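Putative cell surface protein (Streptococcus pyogenes, PDB 4OFQ) probably acts as a cell-surface adhesin of the antigen I/II family, of which this is the C-terminal, calcium-binding region built from beta-sandwich domains. Local coordinates at residues L39-Q45 with I149-F155; I206-K212 with V342-T346. One frame throughout, in Å; residues are numbered along the deposited sequence.

The chain builds two beta-sandwich domains in series, and each contact brings together segments far apart in sequence. From the N terminus, contact 1 comes first: 103 residues, among them the calcium ligands D69, Y70, V124 and E126, separate segment 39-45 from segment 149-155, which pairs with it. That loop is complete before contact 2 opens, so the two neither nest nor cross. Contact 2 spans 129 residues, joining the loop after strand 194-198 to the chain's last strand. Contact 1 builds one sheet from within, whereas contact 2 ties two sheets together. Their centres lie about 54 Å apart on opposite sides of the chain's centre.

Contact 1 (L39-Q45 with I149-F155); sequences LTYVAKQ and ITYNLSF
Antiparallel pairing of L39-Q45 with I149-F155 forms part of one sheet of the N-terminal beta sandwich. Eight backbone hydrogen bonds hold seven successive pairs in register without a bulge, from L39 N to F155 O (2.8 Å) at one end to I149 N and Q45 O (3.0 Å) at the other. Strands 17-20 and 80-87 continue the sheet on its two sides.

The two faces illustrate how a sandwich divides its residues. L39, Y41, A43, Q45, I149, Y151, L153 and F155 project into the buried interior, where several of them meet strands 64-70 and 164-174 of the facing sheet. There Y41 and F155 cross at about a right angle, F155 CD2 coming to the edge of the tyrosine ring, 3.7 Å from Y41 CE2. A43, with only a methyl group, packs against the base of Y151, CB to CB 4.1 Å.

The outward face is more polar. T40 OG1 and S154 OG, each anti to its own carbonyl carbon, come together at 2.9 Å in a hydrogen bond across a non-hydrogen-bonded pair. N83 ND2 bonds to both S154 OG and N152 OD1, fastening the next strand to this face. Farther along, V42 CG1 touches T150 CG2 at 3.6 Å.

A buried polar link remains at the interior end. The ring of Y151 stacks on Y66 and meets W130 edge-to-face, and its hydroxyl is bonded by Q45, whose fully extended chain (chi1 180°) runs beside I149 and carries the amide oxygen to the edge of the tyrosine ring. Y151 OH donates to Q45 OE1 at 2.6 Å, approaching from 38° above the amide carbonyl plane.

Contact 2 (I206-K212 with V342-T346); sequences INAGTVK and VTTHT
A type II beta turn, I206 to G209, presents the loop I206-K212 to segment V342-T346, which carries the chain's last strand (342-345), in the C-terminal beta-sandwich domain. The turn is closed by G209 N bonding to I206 O at 2.8 Å, with A208 taking the positive phi (73°) of its third position. Beyond it the loop runs in the same direction as the strand, and one bridge, T210 with H345, forms between them: H345 N reaches G209 O, and V211 N reaches H345 O at 2.7 Å.

At the turn, the side chain of N207 joins the backbone bonding. With CG anti to the backbone N (chi1 -175°), OD1 swings toward the strand and accepts T343 N at 3.1 Å, nearly in line with its own C=O bond. A208 N bonds in return to T343 O at 2.7 Å. One water donates to N207 OD1 (2.9 Å) and also bonds T343 OG1, bracing the same pair through a second route.

At the far end T346 OG1 donates to V211 O at 2.6 Å, while R318 holds both this hydroxyl and that of T344. Between these polar ends, V211 CG2 lies against T344 CB at 3.8 Å. Since the backbone of I206 is hydrogen-bonded to that of V197, in strand 194-198 of one sheet, and strand 342-345 pairs with strand 323-332 of another, the loop forms a cross-link between two sheets of a beta sandwich.

Contact 1 (L39-Q45 with I149-F155)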
loop_
_atom_site.group_PDB
_atom_site.type_symbol
_atom_site.label_atom_id
_atom_site.label_comp_id
_atom_site.label_asym_id
_atom_site.label_seq_id
_atom_site.Cartn_x
_atom_site.Cartn_y
_atom_site.Cartn_z
ATOM N N LEU A 39 4.624 3.860 0.805
ATOM C CA LEU A 39 5.552 3.404 -0.214
ATOM C C LEU A 39 6.901 4.088 -0.040
ATOM O O LEU A 39 7.013 5.304 -0.207
ATOM C CB LEU A 39 5.002 3.708 -1.615
ATOM C CG LEU A 39 3.558 3.243 -1.807
ATOM C CD1 LEU A 39 3.099 3.510 -3.223
ATOM C CD2 LEU A 39 3.474 1.760 -1.486
ATOM N N THR A 40 7.930 3.299 0.251
ATOM C CA THR A 40 9.267 3.854 0.429
ATOM C C THR A 40 10.178 3.458 -0.716
ATOM O O THR A 40 10.464 2.276 -0.912
ATOM C CB THR A 40 9.880 3.427 1.766
ATOM O OG1 THR A 40 9.098 3.984 2.830
ATOM C CG2 THR A 40 11.327 3.948 1.888
ATOM N N TYR A 41 10.598 4.461 -1.480
ATOM C CA TYR A 41 11.452 4.267 -2.632
ATOM C C TYR A 41 12.871 4.691 -2.325
ATOM O O TYR A 41 13.107 5.636 -1.550
ATOM C CB TYR A 41 10.948 5.109 -3.804
ATOM C CG TYR A 41 9.556 4.784 -4.295
ATOM C CD1 TYR A 41 9.331 3.708 -5.156
ATOM C CD2 TYR A 41 8.471 5.584 -3.945
ATOM C CE1 TYR A 41 8.054 3.422 -5.624
ATOM C CE2 TYR A 41 7.203 5.315 -4.403
ATOM C CZ TYR A 41 6.999 4.236 -5.253
ATOM O OH TYR A 41 5.731 3.964 -5.696
ATOM N N VAL A 42 13.823 4.005 -2.953
ATOM C CA VAL A 42 15.218 4.415 -2.911
ATOM C C VAL A 42 15.621 4.668 -4.361
ATOM O O VAL A 42 15.544 3.767 -5.197
ATOM C CB VAL A 42 16.095 3.312 -2.283
ATOM C CG1 VAL A 42 17.563 3.755 -2.192
ATOM C CG2 VAL A 42 15.554 2.909 -0.902
ATOM N N ALA A 43 15.996 5.907 -4.665
ATOM C CA ALA A 43 16.274 6.301 -6.032
ATOM C C ALA A 43 17.737 6.681 -6.147
ATOM O O ALA A 43 18.297 7.304 -5.228
ATOM C CB ALA A 43 15.391 7.474 -6.443
ATOM N N LYS A 44 18.349 6.305 -7.264
ATOM C CA LYS A 44 19.744 6.648 -7.519
ATOM C C LYS A 44 19.875 7.664 -8.643
ATOM O O LYS A 44 19.253 7.520 -9.698
ATOM C CB LYS A 44 20.569 5.403 -7.876
ATOM C CG LYS A 44 22.013 5.736 -8.295
ATOM C CD LYS A 44 22.856 4.488 -8.571
ATOM C CE LYS A 44 22.543 3.903 -9.928
ATOM N NZ LYS A 44 23.426 2.747 -10.267
ATOM N N GLN A 45 20.708 8.672 -8.403
ATOM C CA GLN A 45 21.119 9.649 -9.405
ATOM C C GLN A 45 22.547 9.261 -9.775
ATOM O O GLN A 45 23.462 9.381 -8.957
ATOM C CB GLN A 45 21.050 11.058 -8.800
ATOM C CG GLN A 45 21.444 12.242 -9.705
ATOM C CD GLN A 45 21.049 13.583 -9.071
ATOM O OE1 GLN A 45 20.870 13.672 -7.850
ATOM N NE2 GLN A 45 20.900 14.624 -9.897
ATOM N N ILE A 149 24.065 10.168 -6.088
ATOM C CA ILE A 149 23.179 10.691 -5.060
ATOM C C ILE A 149 22.055 9.688 -4.846
ATOM O O ILE A 149 21.485 9.177 -5.813
ATOM C CB ILE A 149 22.591 12.063 -5.450
ATOM C CG1 ILE A 149 23.680 12.989 -6.016
ATOM C CG2 ILE A 149 21.889 12.704 -4.234
ATOM C CD1 ILE A 149 24.825 13.269 -5.044
ATOM N N THR A 150 21.751 9.402 -3.579
ATOM C CA THR A 150 20.682 8.469 -3.229
ATOM C C THR A 150 19.537 9.200 -2.527
ATOM O O THR A 150 19.744 9.858 -1.498
ATOM C CB THR A 150 21.206 7.331 -2.333
ATOM O OG1 THR A 150 22.243 6.621 -3.028
ATOM C CG2 THR A 150 20.074 6.358 -1.960
ATOM N N TYR A 151 18.342 9.079 -3.095
ATOM C CA TYR A 151 17.149 9.718 -2.551
ATOM C C TYR A 151 16.314 8.652 -1.848
ATOM O O TYR A 151 16.021 7.605 -2.421
ATOM C CB TYR A 151 16.317 10.370 -3.668
ATOM C CG TYR A 151 16.991 11.502 -4.435
ATOM C CD1 TYR A 151 18.069 11.256 -5.279
ATOM C CD2 TYR A 151 16.522 12.812 -4.340
ATOM C CE1 TYR A 151 18.688 12.293 -5.991
ATOM C CE2 TYR A 151 17.123 13.857 -5.059
ATOM C CZ TYR A 151 18.207 13.591 -5.879
ATOM O OH TYR A 151 18.827 14.617 -6.596
ATOM N N ASN A 152 15.937 8.915 -0.603
ATOM C CA ASN A 152 15.074 7.991 0.124
ATOM C C ASN A 152 13.762 8.713 0.411
ATOM O O ASN A 152 13.736 9.655 1.200
ATOM C CB ASN A 152 15.763 7.567 1.415
ATOM C CG ASN A 152 15.100 6.381 2.060
ATOM O OD1 ASN A 152 13.939 6.446 2.454
ATOM N ND2 ASN A 152 15.849 5.293 2.205
ATOM N N LEU A 153 12.684 8.272 -0.243
ATOM C CA LEU A 153 11.442 9.034 -0.338
ATOM C C LEU A 153 10.261 8.175 0.086
ATOM O O LEU A 153 10.172 7.031 -0.344
ATOM C CB LEU A 153 11.208 9.422 -1.805
ATOM C CG LEU A 153 12.363 10.119 -2.527
ATOM C CD1 LEU A 153 12.037 10.363 -4.016
ATOM C CD2 LEU A 153 12.683 11.429 -1.811
ATOM N N SER A 154 9.354 8.709 0.901
ATOM C CA SER A 154 8.149 7.948 1.269
ATOM C C SER A 154 6.877 8.673 0.842
ATOM O O SER A 154 6.717 9.860 1.144
ATOM C CB SER A 154 8.104 7.697 2.784
ATOM O OG SER A 154 9.203 6.894 3.185
ATOM N N PHE A 155 5.961 7.953 0.184
ATOM C CA PHE A 155 4.664 8.507 -0.221
ATOM C C PHE A 155 3.516 7.687 0.383
ATOM O O PHE A 155 3.650 6.468 0.601
ATOM C CB PHE A 155 4.472 8.426 -1.741
ATOM C CG PHE A 155 5.394 9.306 -2.554
ATOM C CD1 PHE A 155 5.089 10.651 -2.777
ATOM C CD2 PHE A 155 6.514 8.766 -3.174
ATOM C CE1 PHE A 155 5.913 11.442 -3.560
ATOM C CE2 PHE A 155 7.350 9.560 -3.963
ATOM C CZ PHE A 155 7.040 10.891 -4.163
#

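Contact 2 (I206-K212 with V342-T346)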
loop_
_atom_site.group_PDB
_atom_site.type_symbol
_atom_site.label_atom_id
_atom_site.label_comp_id
_atom_site.label_asym_id
_atom_site.label_seq_id
_atom_site.Cartn_x
_atom_site.Cartn_y
_atom_site.Cartn_z
ATOM N N ILE A 206 -30.996 -16.082 3.392
ATOM C CA ILE A 206 -32.342 -15.665 3.743
ATOM C C ILE A 206 -32.400 -14.131 3.851
ATOM O O ILE A 206 -33.262 -13.577 4.529
ATOM C CB ILE A 206 -32.824 -16.321 5.058
ATOM C CG1 ILE A 206 -31.923 -15.941 6.233
ATOM C CG2 ILE A 206 -32.920 -17.847 4.906
ATOM C CD1 ILE A 206 -32.436 -16.463 7.585
ATOM N N ASN A 207 -31.470 -13.457 3.183
ATOM C CA ASN A 207 -31.466 -11.998 3.122
ATOM C C ASN A 207 -32.824 -11.503 2.628
ATOM O O ASN A 207 -33.323 -11.973 1.594
ATOM C CB ASN A 207 -30.331 -11.509 2.207
ATOM C CG ASN A 207 -30.190 -9.982 2.186
ATOM O OD1 ASN A 207 -30.467 -9.291 3.180
ATOM N ND2 ASN A 207 -29.749 -9.453 1.049
ATOM N N ALA A 208 -33.423 -10.595 3.404
ATOM C CA ALA A 208 -34.756 -10.029 3.156
ATOM C C ALA A 208 -35.910 -11.000 3.435
ATOM O O ALA A 208 -37.069 -10.706 3.120
ATOM C CB ALA A 208 -34.864 -9.435 1.734
ATOM N N GLY A 209 -35.591 -12.149 4.027
ATOM C CA GLY A 209 -36.586 -13.163 4.324
ATOM C C GLY A 209 -37.203 -12.916 5.687
ATOM O O GLY A 209 -36.921 -11.911 6.347
ATOM N N THR A 210 -38.046 -13.837 6.117
ATOM C CA THR A 210 -38.760 -13.675 7.371
ATOM C C THR A 210 -38.279 -14.732 8.341
ATOM O O THR A 210 -38.247 -15.924 8.015
ATOM C CB THR A 210 -40.282 -13.796 7.153
ATOM O OG1 THR A 210 -40.722 -12.716 6.325
ATOM C CG2 THR A 210 -41.054 -13.751 8.479
ATOM N N VAL A 211 -37.916 -14.286 9.538
ATOM C CA VAL A 211 -37.409 -15.174 10.569
ATOM C C VAL A 211 -38.369 -15.207 11.748
ATOM O O VAL A 211 -38.649 -14.179 12.358
ATOM C CB VAL A 211 -36.026 -14.700 11.043
ATOM C CG1 VAL A 211 -35.582 -15.481 12.277
ATOM C CG2 VAL A 211 -35.015 -14.826 9.910
ATOM N N LYS A 212 -38.898 -16.385 12.059
ATOM C CA LYS A 212 -39.863 -16.496 13.144
ATOM C C LYS A 212 -39.178 -16.247 14.479
ATOM O O LYS A 212 -38.011 -16.589 14.658
ATOM C CB LYS A 212 -40.553 -17.861 13.115
ATOM C CG LYS A 212 -41.549 -18.010 11.968
ATOM C CD LYS A 212 -42.099 -19.427 11.860
ATOM C CE LYS A 212 -41.046 -20.407 11.355
ATOM N NZ LYS A 212 -40.798 -20.291 9.890
ATOM N N VAL A 342 -27.105 -6.839 5.449
ATOM C CA VAL A 342 -28.207 -7.776 5.240
ATOM C C VAL A 342 -29.340 -7.403 6.188
ATOM O O VAL A 342 -29.117 -6.707 7.167
ATOM C CB VAL A 342 -27.794 -9.238 5.517
ATOM C CG1 VAL A 342 -26.712 -9.684 4.523
ATOM C CG2 VAL A 342 -27.294 -9.378 6.942
ATOM N N THR A 343 -30.560 -7.838 5.875
ATOM C CA THR A 343 -31.686 -7.661 6.791
ATOM C C THR A 343 -32.561 -8.918 6.790
ATOM O O THR A 343 -32.547 -9.696 5.830
ATOM C CB THR A 343 -32.612 -6.438 6.456
ATOM O OG1 THR A 343 -33.435 -6.735 5.311
ATOM C CG2 THR A 343 -31.814 -5.136 6.234
ATOM N N THR A 344 -33.291 -9.124 7.884
ATOM C CA THR A 344 -34.409 -10.066 7.914
ATOM C C THR A 344 -35.503 -9.450 8.756
ATOM O O THR A 344 -35.259 -8.516 9.541
ATOM C CB THR A 344 -34.056 -11.415 8.569
ATOM O OG1 THR A 344 -33.537 -11.179 9.886
ATOM C CG2 THR A 344 -33.024 -12.191 7.722
ATOM N N HIS A 345 -36.714 -9.959 8.607
ATOM C CA HIS A 345 -37.820 -9.408 9.374
ATOM C C HIS A 345 -38.469 -10.476 10.242
ATOM O O HIS A 345 -38.580 -11.635 9.836
ATOM C CB HIS A 345 -38.860 -8.790 8.459
ATOM C CG HIS A 345 -39.783 -7.851 9.167
ATOM N ND1 HIS A 345 -39.478 -6.520 9.364
ATOM C CD2 HIS A 345 -40.982 -8.058 9.769
ATOM C CE1 HIS A 345 -40.463 -5.940 10.029
ATOM N NE2 HIS A 345 -41.384 -6.852 10.291
ATOM N N THR A 346 -38.903 -10.082 11.434
ATOM C CA THR A 346 -39.571 -11.021 12.333
ATOM C C THR A 346 -40.949 -10.500 12.743
ATOM O O THR A 346 -41.079 -9.306 13.025
ATOM C CB THR A 346 -38.720 -11.260 13.580
ATOM O OG1 THR A 346 -37.523 -11.952 13.194
ATOM C CG2 THR A 346 -39.505 -12.081 14.628
HETATM O O HOH W 1 -32.420 -7.205 2.812
#